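Local coordinates for transcriptional regulator (Streptococcus pneumoniae, PDB 2GNP), which probably regulates transcription in response to a sugar or sugar phosphate, through a putative sugar-binding domain of Rossmann-like fold, at residues Glu18-Glu23 / Ser236-Leu241; Gly188-Arg193 / Asn244-Leu249; Val50-Ile55 / Arg111-Glu116. All coordinates share one frame; numbering follows the deposited sequence.

Interaction 1 (Glu18-Glu23 / Ser236-Leu241)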
loop_
_atom_site.group_PDB
_atom_site.type_symbol
_atom_site.label_atom_id
_atom_site.label_comp_id
_atom_site.label_asym_id
_atom_site.label_seq_id
_atom_site.Cartn_x
_atom_site.Cartn_y
_atom_site.Cartn_z
ATOM N N GLU A 18 6.288 -15.713 -11.672
ATOM C CA GLU A 18 6.097 -17.155 -11.454
ATOM C C GLU A 18 6.644 -17.563 -10.058
ATOM O O GLU A 18 6.032 -18.410 -9.353
ATOM C CB GLU A 18 6.766 -17.911 -12.595
ATOM C CG GLU A 18 6.316 -19.368 -12.725
ATOM C CD GLU A 18 6.971 -20.252 -11.677
ATOM O OE1 GLU A 18 6.309 -21.255 -11.305
ATOM O OE2 GLU A 18 8.127 -19.937 -11.217
ATOM N N LYS A 19 7.726 -16.933 -9.628
ATOM C CA LYS A 19 8.370 -17.302 -8.345
ATOM C C LYS A 19 7.408 -17.082 -7.167
ATOM O O LYS A 19 7.324 -17.915 -6.260
ATOM C CB LYS A 19 9.724 -16.608 -8.130
ATOM C CG LYS A 19 10.462 -17.026 -6.840
ATOM C CD LYS A 19 11.791 -16.320 -6.706
ATOM C CE LYS A 19 12.634 -16.768 -5.521
ATOM N NZ LYS A 19 13.179 -18.164 -5.777
ATOM N N TYR A 20 6.728 -15.938 -7.176
ATOM C CA TYR A 20 5.874 -15.542 -6.053
ATOM C C TYR A 20 4.413 -15.668 -6.333
ATOM O O TYR A 20 3.578 -15.366 -5.472
ATOM C CB TYR A 20 6.204 -14.117 -5.614
ATOM C CG TYR A 20 7.626 -14.005 -5.158
ATOM C CD1 TYR A 20 8.602 -13.386 -5.952
ATOM C CD2 TYR A 20 8.018 -14.567 -3.939
ATOM C CE1 TYR A 20 9.944 -13.301 -5.528
ATOM C CE2 TYR A 20 9.321 -14.479 -3.489
ATOM C CZ TYR A 20 10.313 -13.853 -4.274
ATOM O OH TYR A 20 11.658 -13.765 -3.894
ATOM N N SER A 21 4.067 -16.123 -7.537
ATOM C CA SER A 21 2.682 -16.245 -7.956
ATOM C C SER A 21 1.938 -14.909 -7.926
ATOM O O SER A 21 0.769 -14.769 -7.496
ATOM C CB SER A 21 1.960 -17.393 -7.252
ATOM O OG SER A 21 0.553 -17.302 -7.439
ATOM N N LEU A 22 2.670 -13.940 -8.452
ATOM C CA LEU A 22 2.259 -12.534 -8.479
ATOM C C LEU A 22 1.642 -12.329 -9.862
ATOM O O LEU A 22 2.292 -12.618 -10.897
ATOM C CB LEU A 22 3.522 -11.664 -8.297
ATOM C CG LEU A 22 3.298 -10.193 -8.533
ATOM C CD1 LEU A 22 2.508 -9.657 -7.316
ATOM C CD2 LEU A 22 4.603 -9.428 -8.621
ATOM N N GLU A 23 0.422 -11.838 -9.927
ATOM C CA GLU A 23 -0.294 -11.660 -11.189
ATOM C C GLU A 23 0.297 -10.638 -12.181
ATOM O O GLU A 23 0.373 -10.912 -13.374
ATOM C CB GLU A 23 -1.774 -11.390 -10.879
ATOM C CG GLU A 23 -2.616 -11.112 -12.067
ATOM C CD GLU A 23 -4.132 -11.011 -11.721
ATOM O OE1 GLU A 23 -4.649 -11.785 -10.851
ATOM O OE2 GLU A 23 -4.807 -10.159 -12.338
ATOM N N SER A 236 10.343 -5.841 3.543
ATOM C CA SER A 236 8.885 -5.618 3.544
ATOM C C SER A 236 8.243 -6.130 2.247
ATOM O O SER A 236 7.190 -6.820 2.250
ATOM C CB SER A 236 8.517 -4.143 3.746
ATOM O OG SER A 236 9.208 -3.621 4.863
ATOM N N ILE A 237 8.872 -5.817 1.121
ATOM C CA ILE A 237 8.349 -6.267 -0.157
ATOM C C ILE A 237 8.402 -7.796 -0.247
ATOM O O ILE A 237 7.442 -8.444 -0.684
ATOM C CB ILE A 237 9.113 -5.567 -1.332
ATOM C CG1 ILE A 237 8.814 -4.024 -1.326
ATOM C CG2 ILE A 237 8.717 -6.177 -2.646
ATOM C CD1 ILE A 237 9.741 -3.264 -2.237
ATOM N N LEU A 238 9.483 -8.382 0.257
ATOM C CA LEU A 238 9.575 -9.842 0.188
ATOM C C LEU A 238 8.427 -10.479 1.019
ATOM O O LEU A 238 7.802 -11.466 0.604
ATOM C CB LEU A 238 10.938 -10.246 0.720
ATOM C CG LEU A 238 11.192 -11.773 0.819
ATOM C CD1 LEU A 238 10.999 -12.480 -0.544
ATOM C CD2 LEU A 238 12.591 -11.954 1.365
ATOM N N SER A 239 8.110 -9.868 2.154
ATOM C CA SER A 239 7.002 -10.364 3.036
ATOM C C SER A 239 5.678 -10.336 2.290
ATOM O O SER A 239 4.923 -11.316 2.235
ATOM C CB SER A 239 6.829 -9.533 4.284
ATOM O OG SER A 239 7.945 -9.604 5.144
ATOM N N VAL A 240 5.421 -9.186 1.675
ATOM C CA VAL A 240 4.165 -8.986 0.915
ATOM C C VAL A 240 4.073 -9.993 -0.232
ATOM O O VAL A 240 2.995 -10.571 -0.483
ATOM C CB VAL A 240 4.184 -7.513 0.409
ATOM C CG1 VAL A 240 3.140 -7.340 -0.605
ATOM C CG2 VAL A 240 3.984 -6.556 1.659
ATOM N N LEU A 241 5.189 -10.227 -0.922
ATOM C CA LEU A 241 5.221 -11.231 -2.008
ATOM C C LEU A 241 4.925 -12.661 -1.459
ATOM O O LEU A 241 4.149 -13.431 -2.049
ATOM C CB LEU A 241 6.559 -11.202 -2.696
ATOM C CG LEU A 241 6.800 -9.918 -3.464
ATOM C CD1 LEU A 241 8.232 -9.914 -4.017
ATOM C CD2 LEU A 241 5.772 -9.867 -4.594
HETATM O O HOH W 1 4.244 -16.098 -2.872
HETATM O O HOH W 2 3.091 -12.726 -4.499
#

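Interaction 2 (Gly188-Arg193 / Asn244-Leu249)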
loop_
_atom_site.group_PDB
_atom_site.type_symbol
_atom_site.label_atom_id
_atom_site.label_comp_id
_atom_site.label_asym_id
_atom_site.label_seq_id
_atom_site.Cartn_x
_atom_site.Cartn_y
_atom_site.Cartn_z
ATOM N N GLY A 188 7.580 -4.801 8.410
ATOM C CA GLY A 188 6.972 -3.772 7.563
ATOM C C GLY A 188 5.491 -3.644 7.837
ATOM O O GLY A 188 4.913 -4.327 8.740
ATOM N N GLU A 189 4.875 -2.711 7.091
ATOM C CA GLU A 189 3.397 -2.538 7.167
ATOM C C GLU A 189 2.774 -2.251 5.830
ATOM O O GLU A 189 3.433 -1.748 4.914
ATOM C CB GLU A 189 2.896 -1.555 8.208
ATOM C CG GLU A 189 2.998 -0.040 7.983
ATOM C CD GLU A 189 2.338 0.665 6.754
ATOM O OE1 GLU A 189 1.151 0.516 6.282
ATOM O OE2 GLU A 189 3.106 1.498 6.175
ATOM N N ILE A 190 1.508 -2.651 5.738
ATOM C CA ILE A 190 0.684 -2.361 4.566
ATOM C C ILE A 190 -0.699 -2.080 5.104
ATOM O O ILE A 190 -1.193 -2.784 5.983
ATOM C CB ILE A 190 0.761 -3.561 3.560
ATOM C CG1 ILE A 190 0.174 -3.196 2.182
ATOM C CG2 ILE A 190 0.104 -4.904 4.147
ATOM C CD1 ILE A 190 0.471 -4.305 1.083
ATOM N N CYS A 191 -1.352 -1.020 4.603
ATOM C CA CYS A 191 -2.658 -0.609 5.132
ATOM C C CYS A 191 -2.639 -0.466 6.672
ATOM O O CYS A 191 -3.626 -0.748 7.318
ATOM C CB CYS A 191 -3.768 -1.554 4.721
ATOM S SG CYS A 191 -4.048 -1.473 2.925
ATOM N N CYS A 192 -1.500 -0.049 7.191
ATOM C CA CYS A 192 -1.293 0.201 8.605
ATOM C C CYS A 192 -1.343 -1.057 9.479
ATOM O O CYS A 192 -1.539 -0.955 10.698
ATOM C CB CYS A 192 -2.304 1.292 9.070
ATOM S SG CYS A 192 -2.045 2.862 8.167
ATOM N N ARG A 193 -1.136 -2.212 8.864
ATOM C CA ARG A 193 -1.014 -3.511 9.567
ATOM C C ARG A 193 0.391 -4.007 9.447
ATOM O O ARG A 193 0.991 -3.930 8.371
ATOM C CB ARG A 193 -2.044 -4.515 9.125
ATOM C CG ARG A 193 -3.458 -3.977 9.507
ATOM C CD ARG A 193 -4.492 -4.935 8.936
ATOM N NE ARG A 193 -5.866 -4.529 9.257
ATOM C CZ ARG A 193 -6.404 -4.617 10.467
ATOM N NH1 ARG A 193 -5.662 -5.110 11.491
ATOM N NH2 ARG A 193 -7.670 -4.205 10.694
ATOM N N ASN A 244 1.408 -13.099 -0.514
ATOM C CA ASN A 244 0.497 -12.702 -1.626
ATOM C C ASN A 244 -0.508 -11.658 -1.172
ATOM O O ASN A 244 -1.698 -11.760 -1.475
ATOM C CB ASN A 244 -0.228 -13.902 -2.249
ATOM C CG ASN A 244 0.741 -14.888 -2.863
ATOM O OD1 ASN A 244 1.017 -15.937 -2.294
ATOM N ND2 ASN A 244 1.252 -14.554 -4.023
ATOM N N LEU A 245 -0.029 -10.687 -0.394
ATOM C CA LEU A 245 -0.915 -9.609 0.134
ATOM C C LEU A 245 -1.453 -8.672 -0.933
ATOM O O LEU A 245 -2.543 -8.149 -0.761
ATOM C CB LEU A 245 -0.315 -8.804 1.266
ATOM C CG LEU A 245 0.162 -9.662 2.458
ATOM C CD1 LEU A 245 0.793 -8.780 3.585
ATOM C CD2 LEU A 245 -1.026 -10.497 3.051
ATOM N N VAL A 246 -0.686 -8.448 -1.999
ATOM C CA VAL A 246 -1.194 -7.778 -3.183
ATOM C C VAL A 246 -0.855 -8.624 -4.409
ATOM O O VAL A 246 -0.064 -9.572 -4.353
ATOM C CB VAL A 246 -0.543 -6.355 -3.360
ATOM C CG1 VAL A 246 -0.784 -5.476 -2.085
ATOM C CG2 VAL A 246 0.918 -6.561 -3.601
ATOM N N ASN A 247 -1.503 -8.315 -5.509
ATOM C CA ASN A 247 -1.324 -9.082 -6.765
ATOM C C ASN A 247 -0.697 -8.306 -7.891
ATOM O O ASN A 247 -0.593 -8.834 -8.981
ATOM C CB ASN A 247 -2.605 -9.813 -7.208
ATOM C CG ASN A 247 -3.754 -8.898 -7.431
ATOM O OD1 ASN A 247 -3.574 -7.749 -7.839
ATOM N ND2 ASN A 247 -4.969 -9.363 -7.055
ATOM N N HIS A 248 -0.323 -7.045 -7.641
ATOM C CA HIS A 248 0.350 -6.221 -8.656
ATOM C C HIS A 248 1.352 -5.317 -7.991
ATOM O O HIS A 248 0.998 -4.530 -7.086
ATOM C CB HIS A 248 -0.692 -5.389 -9.380
ATOM C CG HIS A 248 -0.194 -4.718 -10.646
ATOM N ND1 HIS A 248 -1.061 -4.328 -11.652
ATOM C CD2 HIS A 248 1.050 -4.359 -11.054
ATOM C CE1 HIS A 248 -0.369 -3.760 -12.633
ATOM N NE2 HIS A 248 0.914 -3.775 -12.305
ATOM N N LEU A 249 2.604 -5.444 -8.410
ATOM C CA LEU A 249 3.665 -4.687 -7.783
ATOM C C LEU A 249 4.375 -3.857 -8.852
ATOM O O LEU A 249 4.542 -4.304 -9.950
ATOM C CB LEU A 249 4.672 -5.647 -7.086
ATOM C CG LEU A 249 5.940 -4.990 -6.465
ATOM C CD1 LEU A 249 5.644 -4.019 -5.319
ATOM C CD2 LEU A 249 7.033 -6.020 -6.043
#

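Interaction 3 (Val50-Ile55 / Arg111-Glu116)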
loop_
_atom_site.group_PDB
_atom_site.type_symbol
_atom_site.label_atom_id
_atom_site.label_comp_id
_atom_site.label_asym_id
_atom_site.label_seq_id
_atom_site.Cartn_x
_atom_site.Cartn_y
_atom_site.Cartn_z
ATOM N N VAL A 50 -0.386 2.804 -15.437
ATOM C CA VAL A 50 -0.961 1.521 -15.060
ATOM C C VAL A 50 -2.315 1.736 -14.364
ATOM O O VAL A 50 -3.335 1.140 -14.745
ATOM C CB VAL A 50 -0.032 0.710 -14.165
ATOM C CG1 VAL A 50 -0.848 -0.360 -13.507
ATOM C CG2 VAL A 50 1.147 0.103 -14.988
ATOM N N LEU A 51 -2.373 2.644 -13.390
ATOM C CA LEU A 51 -3.646 2.810 -12.656
ATOM C C LEU A 51 -4.777 3.396 -13.556
ATOM O O LEU A 51 -5.938 2.964 -13.521
ATOM C CB LEU A 51 -3.423 3.702 -11.427
ATOM C CG LEU A 51 -4.656 3.940 -10.570
ATOM C CD1 LEU A 51 -5.186 2.611 -10.016
ATOM C CD2 LEU A 51 -4.258 4.840 -9.383
ATOM N N ARG A 52 -4.428 4.392 -14.380
ATOM C CA ARG A 52 -5.426 5.005 -15.228
ATOM C C ARG A 52 -6.105 3.936 -16.121
ATOM O O ARG A 52 -7.319 3.932 -16.349
ATOM C CB ARG A 52 -4.808 6.159 -16.056
ATOM C CG ARG A 52 -5.801 6.789 -17.043
ATOM C CD ARG A 52 -5.227 7.997 -17.765
ATOM N NE ARG A 52 -6.277 8.764 -18.477
ATOM C CZ ARG A 52 -6.773 8.483 -19.687
ATOM N NH1 ARG A 52 -6.423 7.365 -20.337
ATOM N NH2 ARG A 52 -7.690 9.287 -20.218
ATOM N N ASN A 53 -5.289 3.004 -16.638
ATOM C CA ASN A 53 -5.816 1.907 -17.456
ATOM C C ASN A 53 -6.720 0.899 -16.744
ATOM O O ASN A 53 -7.572 0.229 -17.364
ATOM C CB ASN A 53 -4.640 1.205 -18.134
ATOM C CG ASN A 53 -4.179 1.951 -19.376
ATOM O OD1 ASN A 53 -4.962 2.718 -19.966
ATOM N ND2 ASN A 53 -2.921 1.736 -19.789
ATOM N N LEU A 54 -6.498 0.767 -15.437
ATOM C CA LEU A 54 -7.278 -0.112 -14.581
ATOM C C LEU A 54 -8.629 0.484 -14.266
ATOM O O LEU A 54 -9.611 -0.236 -14.084
ATOM C CB LEU A 54 -6.528 -0.422 -13.276
ATOM C CG LEU A 54 -5.210 -1.218 -13.349
ATOM C CD1 LEU A 54 -4.642 -1.422 -11.930
ATOM C CD2 LEU A 54 -5.369 -2.563 -14.114
ATOM N N ILE A 55 -8.697 1.820 -14.207
ATOM C CA ILE A 55 -9.919 2.481 -13.802
ATOM C C ILE A 55 -10.976 2.481 -14.908
ATOM O O ILE A 55 -10.747 2.980 -16.013
ATOM C CB ILE A 55 -9.676 3.902 -13.222
ATOM C CG1 ILE A 55 -8.753 3.795 -11.989
ATOM C CG2 ILE A 55 -11.007 4.555 -12.823
ATOM C CD1 ILE A 55 -8.177 5.181 -11.433
ATOM N N ARG A 111 -11.145 14.431 -8.208
ATOM C CA ARG A 111 -11.058 15.506 -9.195
ATOM C C ARG A 111 -10.762 14.986 -10.590
ATOM O O ARG A 111 -11.290 15.529 -11.577
ATOM C CB ARG A 111 -10.021 16.551 -8.778
ATOM C CG ARG A 111 -10.386 17.282 -7.490
ATOM C CD ARG A 111 -9.331 18.358 -7.219
ATOM N NE ARG A 111 -9.451 19.436 -8.197
ATOM C CZ ARG A 111 -8.486 20.325 -8.466
ATOM N NH1 ARG A 111 -7.297 20.243 -7.866
ATOM N NH2 ARG A 111 -8.706 21.279 -9.363
ATOM N N LYS A 112 -9.923 13.953 -10.667
ATOM C CA LYS A 112 -9.448 13.479 -11.959
ATOM C C LYS A 112 -10.384 12.449 -12.570
ATOM O O LYS A 112 -10.410 12.284 -13.776
ATOM C CB LYS A 112 -8.031 12.960 -11.834
ATOM C CG LYS A 112 -7.069 14.143 -11.747
ATOM C CD LYS A 112 -5.648 13.749 -11.772
ATOM C CE LYS A 112 -4.703 14.956 -11.973
ATOM N NZ LYS A 112 -3.341 14.467 -11.660
ATOM N N PHE A 113 -11.175 11.757 -11.741
ATOM C CA PHE A 113 -12.028 10.681 -12.219
ATOM C C PHE A 113 -13.519 10.895 -11.900
ATOM O O PHE A 113 -14.351 10.000 -12.100
ATOM C CB PHE A 113 -11.506 9.332 -11.666
ATOM C CG PHE A 113 -10.156 8.985 -12.207
ATOM C CD1 PHE A 113 -10.031 8.281 -13.435
ATOM C CD2 PHE A 113 -9.004 9.373 -11.533
ATOM C CE1 PHE A 113 -8.742 7.994 -13.940
ATOM C CE2 PHE A 113 -7.731 9.146 -12.016
ATOM C CZ PHE A 113 -7.571 8.426 -13.227
ATOM N N HIS A 114 -13.803 12.104 -11.409
ATOM C CA HIS A 114 -15.104 12.572 -11.005
ATOM C C HIS A 114 -15.826 11.534 -10.199
ATOM O O HIS A 114 -16.958 11.173 -10.486
ATOM C CB HIS A 114 -15.930 13.003 -12.192
ATOM C CG HIS A 114 -15.539 14.349 -12.683
ATOM N ND1 HIS A 114 -16.056 15.514 -12.142
ATOM C CD2 HIS A 114 -14.597 14.724 -13.583
ATOM C CE1 HIS A 114 -15.491 16.553 -12.737
ATOM N NE2 HIS A 114 -14.603 16.104 -13.608
ATOM N N GLY A 115 -15.160 11.069 -9.156
ATOM C CA GLY A 115 -15.783 10.004 -8.353
ATOM C C GLY A 115 -16.402 10.534 -7.061
ATOM O O GLY A 115 -16.129 11.667 -6.608
ATOM N N GLU A 116 -17.204 9.679 -6.439
ATOM C CA GLU A 116 -17.839 9.986 -5.206
ATOM C C GLU A 116 -16.887 9.457 -4.130
ATOM O O GLU A 116 -16.235 8.449 -4.385
ATOM C CB GLU A 116 -19.195 9.291 -5.202
ATOM C CG GLU A 116 -20.171 10.009 -4.331
ATOM C CD GLU A 116 -21.570 9.335 -4.225
ATOM O OE1 GLU A 116 -22.033 8.625 -5.185
ATOM O OE2 GLU A 116 -22.172 9.589 -3.187
#

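Interaction 1 (Glu18-Glu23 / Ser236-Leu241)
The C-terminal end of helix 5-20 packs against helix 234-242 through Tyr20, whose ring rests one face on Leu241. Leu241 touches the ring at two points: CB lies 3.9 Å from Tyr20 CD2, and CD1 makes a CH-pi contact, 4.2 Å from the Tyr20 centroid and 17° off the normal. Leu241 CG stands anti to the carbonyl carbon (chi1 -67°), which carries CD1 over the aromatic carbons. The opposite face of the ring is covered by Lys19 CG, so the tyrosine is sandwiched between aliphatic groups. Leu238, one helical turn before Leu241, crosses Tyr20 at about a right angle and puts CD1 3.6 Å from Tyr20 OH.

This is helix-to-helix packing in a Rossmann-like domain, where helices cover an open, largely parallel sheet. Tyrosine suits the place because its ring is apolar enough for two leucines while its hydroxyl reaches a hydrogen bond with Asp263 of helix 253-264. Ser21 ends the helix with positive phi, and the chain turns so that Leu22 also faces inward, its CD2 4.2 Å from Leu241 CD2. Two waters lie between Tyr20 O and Leu241 O; the second donates to both, 2.9 Å from Tyr20 O and 2.8 Å from Leu241 O. Tyr20 O also accepts a hydrogen bond from Asn244 ND2.

Interaction 2 (Gly188-Arg193 / Asn244-Leu249)
Apolar contact alone joins the two segments, and Ile190 supplies its whole first side. Its CD1 meets Val246 CG1 at 3.6 Å, while its CG2 branch lies 4.0 Å from Leu245 CD1, so the two arms of one isoleucine engage successive residues of segment 244-249. CG1 is anti to the backbone N of Ile190 (chi1 -167°), an orientation that extends CD1 as far as Val246. Branched aliphatic residues suit this buried place: they fill it with methyl groups and bring no polar atom needing a partner.

The hydrogen bonds run within segment 188-193, where a type I' beta turn from Ile190 to Arg193 forms a tight hairpin. Ile190 N donates to Arg193 O, and Arg193 N to Ile190 O at 2.9 Å. Cys191 and Cys192 take the positive phi values that such a turn demands. Glu189 steadies the turn from its side chain: OE1 accepts from Cys192 N at 2.9 Å, on the anti side of the carboxylate and 21° out of its plane. In the other segment, Asn244 closes helix 234-242 with a Schellman motif; asparagine accepts positive phi more readily than most non-glycine residues, and the bend redirects the chain so that Leu245 and Val246 point toward Ile190.

Strand 188-190 pairs antiparallel with strand 153-160, whose Val156 touches both Ile190 and Val246, and helix 215-218 adds Leu215 and Leu218 against Ile190. Beyond Val246 the chain enters strand 248-252, which runs parallel between strands 24-28 and 223-227.

Interaction 3 (Val50-Ile55 / Arg111-Glu116)
Phe113 meets Ile55 and Arg52 where two helices of the Rossmann-like domain, 36-54 and 102-113, come to their C-terminal ends, in a packing of helix ends that bears no hydrogen bond between the two segments. Along segment 111-116 the helix is still running at Lys112, whose side chain turns to another neighbour: NZ donates to the carbonyl oxygens of Val73 and Ile76, so a long flexible amine ties this helix to the C-terminal end of helix 67-75 and the residue just after it.

The next residue, Phe113, makes the contact. Its CG stands anti to the carbonyl carbon (chi1 -66°), which directs the ring toward segment 50-55, where Ile55 crosses it at about a right angle. An aromatic residue suits the place because its broad face can take an aliphatic methyl while its edge lies beside a second side chain. That edge is met by the aliphatic stem of Arg52, with CG 4.4 Å from Phe113 CE1. The guanidinium group itself is engaged elsewhere, NH2 donating to Ser78 O, so arginine serves both an apolar and a polar role. Ile76 and Phe86 also pack on the Phe113 side chain.

At His114 the chain leaves the helix with positive phi, and after Gly115 it enters the short strand at Glu116, whose backbone hydrogen-bonds with Val84 and Phe86.

Back across the contact, Ile55 CG2 lies 3.9 Å from Phe113 CD1, and Ile55 CD1 sits over the ring 3.8 Å from its centroid, 14° off the normal.

All three contacts lie in one Rossmann-like domain, around its mixed sheet. Interactions 1 and 2 are neighbours, their centres 10 Å apart, and their segments alternate along the chain: helix 234-242 of interaction 1 leads directly into the turn and strand 248-252 of interaction 2. Val240 O and Leu245 N, 3.0 Å apart, probably form a hydrogen bond between them. Interaction 3 lies farther out, its centre 26 Å from that of interaction 1 and 21 Å from that of interaction 2, which it touches through Val50 and His248. The contact of residues 18-23 with 236-241 joins early and late parts of the chain, and interaction 3 lies between them in sequence.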